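Local coordinates for putative cell surface protein (Streptococcus pyogenes, PDB 4OFQ) that probably serves as a streptococcal surface adhesin of the antigen I/II family, of which this is the calcium-binding, beta-sandwich C-terminal region, at residues Ile261-Gly266 with Gln296-Lys301; Val255-Asp260 with Ser267-Gly272. All coordinates share one frame; numbering follows the deposited sequence.

Contact 1 of 2, residues Ile261-Gly266 with Gln296-Lys301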
ATOM      1  N   ILE A 261     -22.340   0.980   5.504  1.00 18.03           N
ATOM      2  CA  ILE A 261     -21.547   1.775   4.566  1.00 17.77           C
ATOM      3  C   ILE A 261     -22.027   3.225   4.563  1.00 18.61           C
ATOM      4  O   ILE A 261     -23.198   3.495   4.309  1.00 24.66           O
ATOM      5  CB  ILE A 261     -21.633   1.205   3.128  1.00 18.29           C
ATOM      6  CG1 ILE A 261     -21.150  -0.248   3.099  1.00 16.88           C
ATOM      7  CG2 ILE A 261     -20.815   2.058   2.145  1.00 13.97           C
ATOM      8  CD1 ILE A 261     -21.578  -1.011   1.851  1.00 17.45           C
ATOM      9  N   THR A 262     -21.124   4.160   4.851  1.00 16.49           N
ATOM     10  CA  THR A 262     -21.488   5.577   4.853  1.00 24.30           C
ATOM     11  C   THR A 262     -20.953   6.244   3.596  1.00 25.72           C
ATOM     12  O   THR A 262     -19.794   6.047   3.240  1.00 19.09           O
ATOM     13  CB  THR A 262     -20.955   6.304   6.106  1.00 23.11           C
ATOM     14  OG1 THR A 262     -21.538   5.719   7.278  1.00 22.08           O
ATOM     15  CG2 THR A 262     -21.288   7.795   6.063  1.00 25.01           C
ATOM     16  N   LEU A 263     -21.809   7.009   2.919  1.00 20.94           N
ATOM     17  CA  LEU A 263     -21.429   7.683   1.681  1.00 22.66           C
ATOM     18  C   LEU A 263     -21.104   9.143   1.962  1.00 25.20           C
ATOM     19  O   LEU A 263     -21.310   9.618   3.076  1.00 27.61           O
ATOM     20  CB  LEU A 263     -22.532   7.570   0.633  1.00 22.48           C
ATOM     21  CG  LEU A 263     -22.926   6.124   0.337  1.00 19.29           C
ATOM     22  CD1 LEU A 263     -23.973   6.064  -0.752  1.00 25.03           C
ATOM     23  CD2 LEU A 263     -21.690   5.295  -0.049  1.00 16.55           C
ATOM     24  N   SER A 264     -20.591   9.847   0.955  1.00 22.84           N
ATOM     25  CA  SER A 264     -20.113  11.215   1.146  1.00 24.67           C
ATOM     26  C   SER A 264     -21.250  12.195   1.423  1.00 29.34           C
ATOM     27  O   SER A 264     -21.035  13.243   2.044  1.00 28.83           O
ATOM     28  CB  SER A 264     -19.297  11.675  -0.065  1.00 30.54           C
ATOM     29  OG  SER A 264     -19.983  11.362  -1.266  1.00 32.12           O
ATOM     30  N   ASP A 265     -22.454  11.852   0.973  1.00 29.11           N
ATOM     31  CA  ASP A 265     -23.620  12.693   1.225  1.00 32.35           C
ATOM     32  C   ASP A 265     -24.163  12.523   2.639  1.00 33.71           C
ATOM     33  O   ASP A 265     -25.148  13.157   3.013  1.00 31.09           O
ATOM     34  CB  ASP A 265     -24.728  12.454   0.190  1.00 36.48           C
ATOM     35  CG  ASP A 265     -25.266  11.030   0.203  1.00 42.02           C
ATOM     36  OD1 ASP A 265     -24.926  10.244   1.111  1.00 37.40           O
ATOM     37  OD2 ASP A 265     -26.051  10.702  -0.712  1.00 45.36           O
ATOM     38  N   GLY A 266     -23.522  11.659   3.419  1.00 29.17           N
ATOM     39  CA  GLY A 266     -23.935  11.415   4.789  1.00 31.00           C
ATOM     40  C   GLY A 266     -24.918  10.266   4.952  1.00 33.72           C
ATOM     41  O   GLY A 266     -25.211   9.852   6.073  1.00 35.35           O
ATOM     42  N   GLN A 296     -17.710   2.295 -10.338  1.00 16.86           N
ATOM     43  CA  GLN A 296     -16.737   3.254  -9.813  1.00 17.62           C
ATOM     44  C   GLN A 296     -17.370   4.506  -9.209  1.00 17.38           C
ATOM     45  O   GLN A 296     -16.900   5.009  -8.189  1.00 16.97           O
ATOM     46  CB  GLN A 296     -15.724   3.670 -10.881  1.00 21.92           C
ATOM     47  CG  GLN A 296     -14.802   2.573 -11.334  1.00 22.05           C
ATOM     48  CD  GLN A 296     -13.609   3.109 -12.097  1.00 25.16           C
ATOM     49  OE1 GLN A 296     -13.733   3.553 -13.244  1.00 19.76           O
ATOM     50  NE2 GLN A 296     -12.437   3.073 -11.463  1.00 25.70           N
ATOM     51  N   ASP A 297     -18.424   5.021  -9.839  1.00 18.64           N
ATOM     52  CA  ASP A 297     -19.047   6.246  -9.341  1.00 23.43           C
ATOM     53  C   ASP A 297     -19.673   6.027  -7.957  1.00 20.04           C
ATOM     54  O   ASP A 297     -19.738   6.955  -7.143  1.00 22.23           O
ATOM     55  CB  ASP A 297     -20.054   6.820 -10.348  1.00 35.07           C
ATOM     56  CG  ASP A 297     -21.037   5.781 -10.850  1.00 47.44           C
ATOM     57  OD1 ASP A 297     -20.636   4.930 -11.678  1.00 49.62           O
ATOM     58  OD2 ASP A 297     -22.210   5.820 -10.422  1.00 52.76           O
ATOM     59  N   PHE A 298     -20.124   4.803  -7.696  1.00 17.62           N
ATOM     60  CA  PHE A 298     -20.575   4.424  -6.359  1.00 21.43           C
ATOM     61  C   PHE A 298     -19.399   4.288  -5.388  1.00 16.47           C
ATOM     62  O   PHE A 298     -19.398   4.889  -4.307  1.00 15.75           O
ATOM     63  CB  PHE A 298     -21.368   3.118  -6.377  1.00 16.12           C
ATOM     64  CG  PHE A 298     -21.687   2.594  -4.996  1.00 16.44           C
ATOM     65  CD1 PHE A 298     -22.633   3.220  -4.203  1.00 21.42           C
ATOM     66  CD2 PHE A 298     -21.018   1.502  -4.485  1.00 17.22           C
ATOM     67  CE1 PHE A 298     -22.921   2.746  -2.933  1.00 21.14           C
ATOM     68  CE2 PHE A 298     -21.300   1.026  -3.223  1.00 17.92           C
ATOM     69  CZ  PHE A 298     -22.253   1.651  -2.446  1.00 18.68           C
ATOM     70  N   LEU A 299     -18.402   3.493  -5.777  1.00 19.46           N
ATOM     71  CA  LEU A 299     -17.225   3.282  -4.940  1.00 20.15           C
ATOM     72  C   LEU A 299     -16.598   4.613  -4.545  1.00 19.78           C
ATOM     73  O   LEU A 299     -16.122   4.768  -3.424  1.00 20.03           O
ATOM     74  CB  LEU A 299     -16.193   2.412  -5.650  1.00 13.36           C
ATOM     75  CG  LEU A 299     -16.621   0.960  -5.872  1.00 12.51           C
ATOM     76  CD1 LEU A 299     -15.563   0.195  -6.654  1.00 14.02           C
ATOM     77  CD2 LEU A 299     -16.931   0.299  -4.548  1.00 11.64           C
ATOM     78  N   ALA A 300     -16.636   5.579  -5.457  1.00 15.87           N
ATOM     79  CA  ALA A 300     -16.023   6.878  -5.202  1.00 20.29           C
ATOM     80  C   ALA A 300     -16.715   7.666  -4.082  1.00 24.17           C
ATOM     81  O   ALA A 300     -16.148   8.622  -3.540  1.00 20.17           O
ATOM     82  CB  ALA A 300     -15.958   7.698  -6.486  1.00 21.24           C
ATOM     83  N   LYS A 301     -17.933   7.260  -3.733  1.00 23.45           N
ATOM     84  CA  LYS A 301     -18.708   7.965  -2.718  1.00 20.84           C
ATOM     85  C   LYS A 301     -18.518   7.426  -1.295  1.00 21.54           C
ATOM     86  O   LYS A 301     -18.980   8.047  -0.339  1.00 21.34           O
ATOM     87  CB  LYS A 301     -20.198   7.956  -3.092  1.00 26.14           C
ATOM     88  CG  LYS A 301     -20.506   8.689  -4.396  1.00 24.73           C
ATOM     89  CD  LYS A 301     -21.981   8.589  -4.746  1.00 34.94           C
ATOM     90  CE  LYS A 301     -22.343   9.522  -5.893  1.00 38.64           C
ATOM     91  NZ  LYS A 301     -23.808   9.506  -6.155  1.00 42.71           N
TER
HETATM   92  O   HOH W   1     -25.421   9.994  -3.987  1.00 42.90           O

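Contact 2 of 2, residues Val255-Asp260 with Ser267-Gly272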
ATOM      1  N   VAL A 255     -26.128  -9.701  -4.179  1.00 12.27           N
ATOM      2  CA  VAL A 255     -24.973  -9.125  -3.488  1.00 10.59           C
ATOM      3  C   VAL A 255     -25.452  -8.259  -2.313  1.00 11.18           C
ATOM      4  O   VAL A 255     -26.352  -7.420  -2.479  1.00 13.10           O
ATOM      5  CB  VAL A 255     -24.080  -8.320  -4.471  1.00 10.41           C
ATOM      6  CG1 VAL A 255     -24.909  -7.275  -5.216  1.00 11.99           C
ATOM      7  CG2 VAL A 255     -22.916  -7.659  -3.718  1.00 11.29           C
ATOM      8  N   LEU A 256     -24.895  -8.498  -1.125  1.00 10.71           N
ATOM      9  CA  LEU A 256     -25.367  -7.841   0.095  1.00 13.77           C
ATOM     10  C   LEU A 256     -24.245  -7.122   0.830  1.00 13.35           C
ATOM     11  O   LEU A 256     -23.115  -7.606   0.884  1.00 11.49           O
ATOM     12  CB  LEU A 256     -25.969  -8.866   1.057  1.00 13.69           C
ATOM     13  CG  LEU A 256     -27.096  -9.737   0.510  1.00 16.22           C
ATOM     14  CD1 LEU A 256     -27.526 -10.771   1.544  1.00 21.13           C
ATOM     15  CD2 LEU A 256     -28.256  -8.855   0.113  1.00 13.62           C
ATOM     16  N   ALA A 257     -24.563  -5.988   1.432  1.00 13.42           N
ATOM     17  CA  ALA A 257     -23.581  -5.298   2.263  1.00 15.97           C
ATOM     18  C   ALA A 257     -23.292  -6.147   3.495  1.00 13.96           C
ATOM     19  O   ALA A 257     -24.213  -6.706   4.094  1.00 13.83           O
ATOM     20  CB  ALA A 257     -24.093  -3.918   2.663  1.00 16.86           C
ATOM     21  N   THR A 258     -22.014  -6.277   3.856  1.00 13.08           N
ATOM     22  CA  THR A 258     -21.651  -7.011   5.069  1.00 15.84           C
ATOM     23  C   THR A 258     -21.237  -6.110   6.234  1.00 17.41           C
ATOM     24  O   THR A 258     -20.925  -6.600   7.322  1.00 15.16           O
ATOM     25  CB  THR A 258     -20.541  -8.038   4.797  1.00 16.07           C
ATOM     26  OG1 THR A 258     -19.486  -7.413   4.063  1.00 16.46           O
ATOM     27  CG2 THR A 258     -21.090  -9.203   3.987  1.00 16.70           C
ATOM     28  N   VAL A 259     -21.225  -4.798   5.998  1.00 12.28           N
ATOM     29  CA  VAL A 259     -21.011  -3.799   7.041  1.00 15.65           C
ATOM     30  C   VAL A 259     -21.907  -2.607   6.728  1.00 14.65           C
ATOM     31  O   VAL A 259     -22.391  -2.488   5.607  1.00 15.81           O
ATOM     32  CB  VAL A 259     -19.558  -3.264   7.055  1.00 18.13           C
ATOM     33  CG1 VAL A 259     -18.560  -4.362   7.432  1.00 20.60           C
ATOM     34  CG2 VAL A 259     -19.201  -2.636   5.704  1.00 17.97           C
ATOM     35  N   ASP A 260     -22.132  -1.733   7.704  1.00 15.26           N
ATOM     36  CA  ASP A 260     -22.762  -0.447   7.430  1.00 23.12           C
ATOM     37  C   ASP A 260     -21.818   0.418   6.589  1.00 25.51           C
ATOM     38  O   ASP A 260     -20.640   0.575   6.925  1.00 24.63           O
ATOM     39  CB  ASP A 260     -23.092   0.308   8.722  1.00 23.39           C
ATOM     40  CG  ASP A 260     -24.199  -0.340   9.531  1.00 28.12           C
ATOM     41  OD1 ASP A 260     -24.967  -1.169   8.995  1.00 23.71           O
ATOM     42  OD2 ASP A 260     -24.307   0.006  10.723  1.00 36.58           O
ATOM     43  N   SER A 267     -25.437   9.750   3.841  1.00 32.48           N
ATOM     44  CA  SER A 267     -26.393   8.649   3.906  1.00 31.75           C
ATOM     45  C   SER A 267     -25.691   7.346   4.285  1.00 27.61           C
ATOM     46  O   SER A 267     -24.503   7.182   4.029  1.00 24.68           O
ATOM     47  CB  SER A 267     -27.136   8.489   2.578  1.00 28.42           C
ATOM     48  OG  SER A 267     -26.260   8.050   1.553  1.00 27.04           O
ATOM     49  N   VAL A 268     -26.435   6.423   4.893  1.00 26.01           N
ATOM     50  CA  VAL A 268     -25.877   5.151   5.334  1.00 28.23           C
ATOM     51  C   VAL A 268     -26.610   3.981   4.690  1.00 28.31           C
ATOM     52  O   VAL A 268     -27.836   3.954   4.647  1.00 27.64           O
ATOM     53  CB  VAL A 268     -25.967   4.994   6.863  1.00 28.68           C
ATOM     54  CG1 VAL A 268     -25.491   3.601   7.289  1.00 25.96           C
ATOM     55  CG2 VAL A 268     -25.164   6.079   7.557  1.00 30.10           C
ATOM     56  N   ILE A 269     -25.847   3.029   4.171  1.00 18.77           N
ATOM     57  CA  ILE A 269     -26.397   1.781   3.669  1.00 22.58           C
ATOM     58  C   ILE A 269     -26.125   0.748   4.750  1.00 22.77           C
ATOM     59  O   ILE A 269     -24.974   0.473   5.071  1.00 22.94           O
ATOM     60  CB  ILE A 269     -25.721   1.365   2.341  1.00 20.55           C
ATOM     61  CG1 ILE A 269     -26.045   2.382   1.242  1.00 22.86           C
ATOM     62  CG2 ILE A 269     -26.160  -0.022   1.917  1.00 17.80           C
ATOM     63  CD1 ILE A 269     -25.198   2.232  -0.007  1.00 21.01           C
ATOM     64  N   THR A 270     -27.182   0.193   5.331  1.00 18.68           N
ATOM     65  CA  THR A 270     -27.020  -0.706   6.460  1.00 19.35           C
ATOM     66  C   THR A 270     -26.552  -2.094   6.050  1.00 21.70           C
ATOM     67  O   THR A 270     -26.814  -2.555   4.938  1.00 16.63           O
ATOM     68  CB  THR A 270     -28.307  -0.809   7.272  1.00 20.43           C
ATOM     69  OG1 THR A 270     -29.354  -1.322   6.439  1.00 22.14           O
ATOM     70  CG2 THR A 270     -28.694   0.565   7.774  1.00 23.03           C
ATOM     71  N   LYS A 271     -25.825  -2.740   6.951  1.00 18.67           N
ATOM     72  CA  LYS A 271     -25.420  -4.127   6.763  1.00 16.99           C
ATOM     73  C   LYS A 271     -26.643  -4.973   6.411  1.00 21.25           C
ATOM     74  O   LYS A 271     -27.697  -4.840   7.041  1.00 21.08           O
ATOM     75  CB  LYS A 271     -24.757  -4.638   8.042  1.00 19.79           C
ATOM     76  CG  LYS A 271     -24.403  -6.114   8.039  1.00 24.58           C
ATOM     77  CD  LYS A 271     -23.675  -6.470   9.331  1.00 26.51           C
ATOM     78  CE  LYS A 271     -23.448  -7.963   9.437  1.00 34.16           C
ATOM     79  NZ  LYS A 271     -22.481  -8.278  10.522  1.00 39.12           N
ATOM     80  N   GLY A 272     -26.513  -5.805   5.380  1.00 17.38           N
ATOM     81  CA  GLY A 272     -27.607  -6.660   4.946  1.00 17.15           C
ATOM     82  C   GLY A 272     -28.403  -6.117   3.772  1.00 19.74           C
ATOM     83  O   GLY A 272     -29.218  -6.831   3.189  1.00 19.34           O
TER

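Contact 1 of 2, residues Ile261-Gly266 with Gln296-Lys301
A type I beta turn from Leu263 to Gly266, in the loop that links strands 261-262 and 268-269 of a small hairpin, rests against residues 296-301, which include the short helix 296-299; here Leu263 and Ser264 meet Phe298 and Lys301. The turn is closed by its own backbone bond, Gly266 N to Leu263 O, at 3.0 Å. The carbonyl of Lys301 reaches into the start of the turn: Ser264 N lies 2.7 Å from Lys301 O, but the N-H...O angle is only 119°, so this hydrogen bond is weak. The same oxygen takes a CA-H contact from Leu263 CA at 3.2 Å, so two adjoining residues of the turn share one acceptor. Beside this polar point, the leucine and phenylalanine side chains cross at about a right angle. Both methyls of Leu263 reach the same ring atom, CD2 4.0 Å from Phe298 CE1 and CD1 only slightly farther, CD2 coming at the ring obliquely. Phe298 carries CG anti to its backbone N (chi1 172°), which swings the ring out of the helix toward the hairpin. On the exposed flank, Ser264 OG lies over the start of the Lys301 side chain, 3.9 Å from CB. The extended lysine chain then runs on to a water that accepts from Lys301 NZ at 2.7 Å and reaches Asp265 OD2 only weakly; Lys301 NZ and Asp265 OD2 themselves stay 6.0 Å apart. Asp265 OD1 is hydrogen-bonded to Ser267 OG, just past the turn. Around this surface contact, Phe298 stacks on Tyr278 and touches Ile269 of strand 268-269, Leu263 also packs on Val302, and Thr262 N is bonded to Ser306 OG, tying strand 261-262 to the loop that follows the helix.

Contact 2 of 2, residues Val255-Asp260 with Ser267-Gly272
Val268, at the start of strand 268-269, approaches Asp260 through apolar atoms, its CG1 4.3 Å from Asp260 CB. Ile269 follows with its carbonyl oxygen over the backbone of the other segment, where Asp260 CA makes a CA-H...O contact to Ile269 O at 3.4 Å; Ile269 CG2 lies at the outer limit of packing with the Ala257 methyl. Thr270 passes close to the aspartate carboxylate and turns its carbonyl to Ala257, with Thr270 O 3.8 Å from Ala257 CB. At Lys271 the backbone is gripped: Lys271 N donates to Asp260 OD1 at 2.7 Å, almost straight at 168°, and meets that oxygen nearly along its C-O bond. Beyond it the lysine side chain, with CG anti to the backbone N (chi1 174°) and extended from there, lies alongside the Thr258 carbonyl, CD coming within 3.4 Å of Thr258 O. Gly272 adds the second bond, its N donating to Ala257 O at 2.8 Å from above the carbonyl plane, while its own oxygen touches a methyl of Leu256. Since Ala257 also pairs with Thr273 through the backbone, the link continues past the segment. One backbone-to-backbone bond and one from a backbone N-H to a carboxylate thus join the end of strand 248-257 and the residues just after it to the chain leaving the returning arm of a beta hairpin, a surface connection within the C-terminal beta-sandwich region.

Contacts 1 and 2 are both surface contacts, their centres 12 Å apart, and they meet in the hairpin of strands 261-262 and 268-269. Contact 1 sets its turn against residues 296-301, whereas contact 2 joins the chain leaving its returning arm to the end of strand 248-257 and the residues just after it. The chemistry differs accordingly: a weak backbone bond, a leucine-phenylalanine contact and a partly weak water bridge in the first, two firmer hydrogen bonds and little apolar packing in the second. Ile261 O and Ile269 N, 2.7 Å apart, probably form a hydrogen bond between them, and Ile269 CD1 packs on Phe298 CE1, so the two contacts also touch through these buried side chains.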